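Local coordinates for protein calmodulin, putative (Toxoplasma gondii, PDB 6TJ6) that probably binds calcium ions through EF-hand motifs, as expected of a calmodulin-like or myosin essential light chain-like protein, at residues A[49-53]-A[54-58]. Numbering follows the deposited sequence.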
ATOM      1  N   MET A  49     -10.838  20.541  -5.674  1.00 85.40           N
ATOM      2  CA  MET A  49      -9.927  20.731  -4.550  1.00 87.85           C
ATOM      3  C   MET A  49      -9.320  19.405  -4.107  1.00 79.54           C
ATOM      4  O   MET A  49      -8.107  19.306  -3.886  1.00 77.67           O
ATOM      5  CB  MET A  49     -10.653  21.407  -3.386  1.00 97.16           C
ATOM      6  CG  MET A  49     -10.901  22.895  -3.580  0.50111.04           C
ATOM      7  SD  MET A  49     -10.646  23.810  -2.047  1.00120.87           S
ATOM      8  CE  MET A  49     -11.178  25.452  -2.523  0.50123.34           C
ATOM      9  N   SER A  50     -10.148  18.369  -3.987  1.00 71.35           N
ATOM     10  CA  SER A  50      -9.677  17.051  -3.588  1.00 65.89           C
ATOM     11  C   SER A  50     -10.591  15.993  -4.190  1.00 62.59           C
ATOM     12  O   SER A  50     -11.700  16.282  -4.649  1.00 60.17           O
ATOM     13  CB  SER A  50      -9.613  16.919  -2.063  1.00 57.78           C
ATOM     14  OG  SER A  50     -10.900  17.032  -1.482  1.00 71.89           O
ATOM     15  N   MET A  51     -10.107  14.752  -4.183  1.00 56.51           N
ATOM     16  CA  MET A  51     -10.839  13.618  -4.730  1.00 52.13           C
ATOM     17  C   MET A  51     -10.793  12.454  -3.752  1.00 51.78           C
ATOM     18  O   MET A  51      -9.715  12.082  -3.275  1.00 51.54           O
ATOM     19  CB  MET A  51     -10.258  13.166  -6.075  1.00 47.94           C
ATOM     20  CG  MET A  51     -10.575  14.051  -7.265  1.00 49.17           C
ATOM     21  SD  MET A  51     -10.111  13.203  -8.790  1.00 54.87           S
ATOM     22  CE  MET A  51     -10.212  14.530  -9.984  1.00 55.56           C
ATOM     23  N   ALA A  52     -11.958  11.883  -3.461  1.00 45.47           N
ATOM     24  CA  ALA A  52     -12.018  10.558  -2.869  1.00 47.06           C
ATOM     25  C   ALA A  52     -11.903   9.513  -3.978  1.00 47.92           C
ATOM     26  O   ALA A  52     -11.849   9.840  -5.167  1.00 45.50           O
ATOM     27  CB  ALA A  52     -13.307  10.393  -2.064  1.00 45.72           C
ATOM     28  N   TRP A  53     -11.863   8.236  -3.596  1.00 51.63           N
ATOM     29  CA  TRP A  53     -11.669   7.172  -4.583  1.00 50.50           C
ATOM     30  C   TRP A  53     -12.704   7.163  -5.703  1.00 49.67           C
ATOM     31  O   TRP A  53     -12.308   7.000  -6.868  1.00 47.62           O
ATOM     32  CB  TRP A  53     -11.637   5.799  -3.899  1.00 51.00           C
ATOM     33  CG  TRP A  53     -11.807   4.677  -4.890  1.00 52.57           C
ATOM     34  CD1 TRP A  53     -12.861   3.811  -4.984  1.00 50.65           C
ATOM     35  CD2 TRP A  53     -10.909   4.331  -5.952  1.00 50.81           C
ATOM     36  NE1 TRP A  53     -12.662   2.935  -6.027  1.00 49.56           N
ATOM     37  CE2 TRP A  53     -11.472   3.234  -6.637  1.00 48.05           C
ATOM     38  CE3 TRP A  53      -9.677   4.836  -6.384  1.00 49.58           C
ATOM     39  CZ2 TRP A  53     -10.844   2.633  -7.729  1.00 41.72           C
ATOM     40  CZ3 TRP A  53      -9.058   4.241  -7.471  1.00 45.09           C
ATOM     41  CH2 TRP A  53      -9.643   3.152  -8.132  1.00 43.10           C
ATOM     42  N   PRO A  54     -14.013   7.288  -5.445  1.00 49.09           N
ATOM     43  CA  PRO A  54     -14.957   7.319  -6.577  1.00 54.49           C
ATOM     44  C   PRO A  54     -14.640   8.412  -7.583  1.00 55.16           C
ATOM     45  O   PRO A  54     -14.638   8.157  -8.798  1.00 52.21           O
ATOM     46  CB  PRO A  54     -16.312   7.541  -5.891  1.00 52.56           C
ATOM     47  CG  PRO A  54     -16.134   6.962  -4.528  1.00 52.91           C
ATOM     48  CD  PRO A  54     -14.722   7.301  -4.150  1.00 44.27           C
ATOM     49  N   ASP A  55     -14.340   9.621  -7.098  1.00 47.27           N
ATOM     50  CA  ASP A  55     -13.983  10.726  -7.984  1.00 51.41           C
ATOM     51  C   ASP A  55     -12.762  10.386  -8.829  1.00 51.33           C
ATOM     52  O   ASP A  55     -12.759  10.599 -10.047  1.00 48.29           O
ATOM     53  CB  ASP A  55     -13.721  11.994  -7.166  1.00 58.27           C
ATOM     54  CG  ASP A  55     -14.803  12.266  -6.147  1.00 63.32           C
ATOM     55  OD1 ASP A  55     -15.995  12.155  -6.499  1.00 66.65           O
ATOM     56  OD2 ASP A  55     -14.458  12.585  -4.988  1.00 63.05           O
ATOM     57  N   PHE A  56     -11.708   9.864  -8.192  1.00 49.43           N
ATOM     58  CA  PHE A  56     -10.463   9.595  -8.907  1.00 48.12           C
ATOM     59  C   PHE A  56     -10.641   8.478  -9.927  1.00 51.70           C
ATOM     60  O   PHE A  56     -10.144   8.577 -11.057  1.00 49.79           O
ATOM     61  CB  PHE A  56      -9.356   9.246  -7.912  1.00 42.67           C
ATOM     62  CG  PHE A  56      -8.009   9.024  -8.546  1.00 43.81           C
ATOM     63  CD1 PHE A  56      -7.277  10.095  -9.046  1.00 47.33           C
ATOM     64  CD2 PHE A  56      -7.462   7.749  -8.617  1.00 41.38           C
ATOM     65  CE1 PHE A  56      -6.033   9.904  -9.621  1.00 44.65           C
ATOM     66  CE2 PHE A  56      -6.216   7.548  -9.189  1.00 47.24           C
ATOM     67  CZ  PHE A  56      -5.498   8.630  -9.694  1.00 45.89           C
ATOM     68  N   GLU A  57     -11.350   7.412  -9.550  1.00 47.83           N
ATOM     69  CA  GLU A  57     -11.562   6.314 -10.484  1.00 43.17           C
ATOM     70  C   GLU A  57     -12.407   6.765 -11.667  1.00 42.87           C
ATOM     71  O   GLU A  57     -12.131   6.384 -12.808  1.00 43.46           O
ATOM     72  CB  GLU A  57     -12.188   5.108  -9.763  1.00 47.65           C
ATOM     73  CG  GLU A  57     -13.712   5.045  -9.715  1.00 49.67           C
ATOM     74  CD  GLU A  57     -14.314   4.429 -10.969  1.00 55.26           C
ATOM     75  OE1 GLU A  57     -13.633   3.612 -11.623  1.00 59.81           O
ATOM     76  OE2 GLU A  57     -15.464   4.774 -11.310  1.00 54.92           O
ATOM     77  N   ALA A  58     -13.406   7.623 -11.428  1.00 46.00           N
ATOM     78  CA  ALA A  58     -14.215   8.127 -12.534  1.00 48.43           C
ATOM     79  C   ALA A  58     -13.399   9.034 -13.450  1.00 48.36           C
ATOM     80  O   ALA A  58     -13.460   8.902 -14.682  1.00 48.27           O
ATOM     81  CB  ALA A  58     -15.441   8.863 -11.996  1.00 46.84           C
TER
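Asp55 reaches back across the start of helix 53-64 to the N-cap residue, Ala52. Its OD2 accepts a hydrogen bond from the backbone N of Ala52, at 3.0 Å. The bond is bent, 146° at the hydrogen. It uses the anti side of the carboxylate, and the donor lies somewhat out of the carboxylate plane. CG of Asp55 stands anti to its own carbonyl carbon (chi1 -48°), which turns the carboxylate back toward Ala52. The main chain closes the first turn: Phe56 N bonds to Ala52 O, and Glu57 N to Trp53 O.

Met51, its chain extended beyond CG, lies against the Asp55 and Phe56 flank of the turn. Its CG lies 3.8 Å from Asp55 CB, and its SD sits 3.6 Å from Phe56 CA, near the edge of the Phe56 ring. The Trp53 indole, with CG anti to the backbone N (chi1 165°), lies alongside the first turn. CB of Glu57 lies over one face of the six-membered ring of Trp53, 3.6 Å from the centroid, in a CH-pi contact. Trp53 CZ3 meets Phe56 CD2 at 4.0 Å, at the edge of the phenyl ring.

Met51 and Phe56 also pack on Leu28 of helix 26-34, while Trp53 and Phe56 both touch Val8 of helix 7-15. Backbone bonds pair Met51 with Ile23, in the short antiparallel sheet joining the two loops, as in paired EF-hands. Ala52 touches Glu22, a calcium-site residue, although this chain carries no calcium. The Asp55 bond is one half of a capping box: Ala52 has no side-chain acceptor to return it. The carboxylate's negative charge probably interacts favourably with the helix dipole.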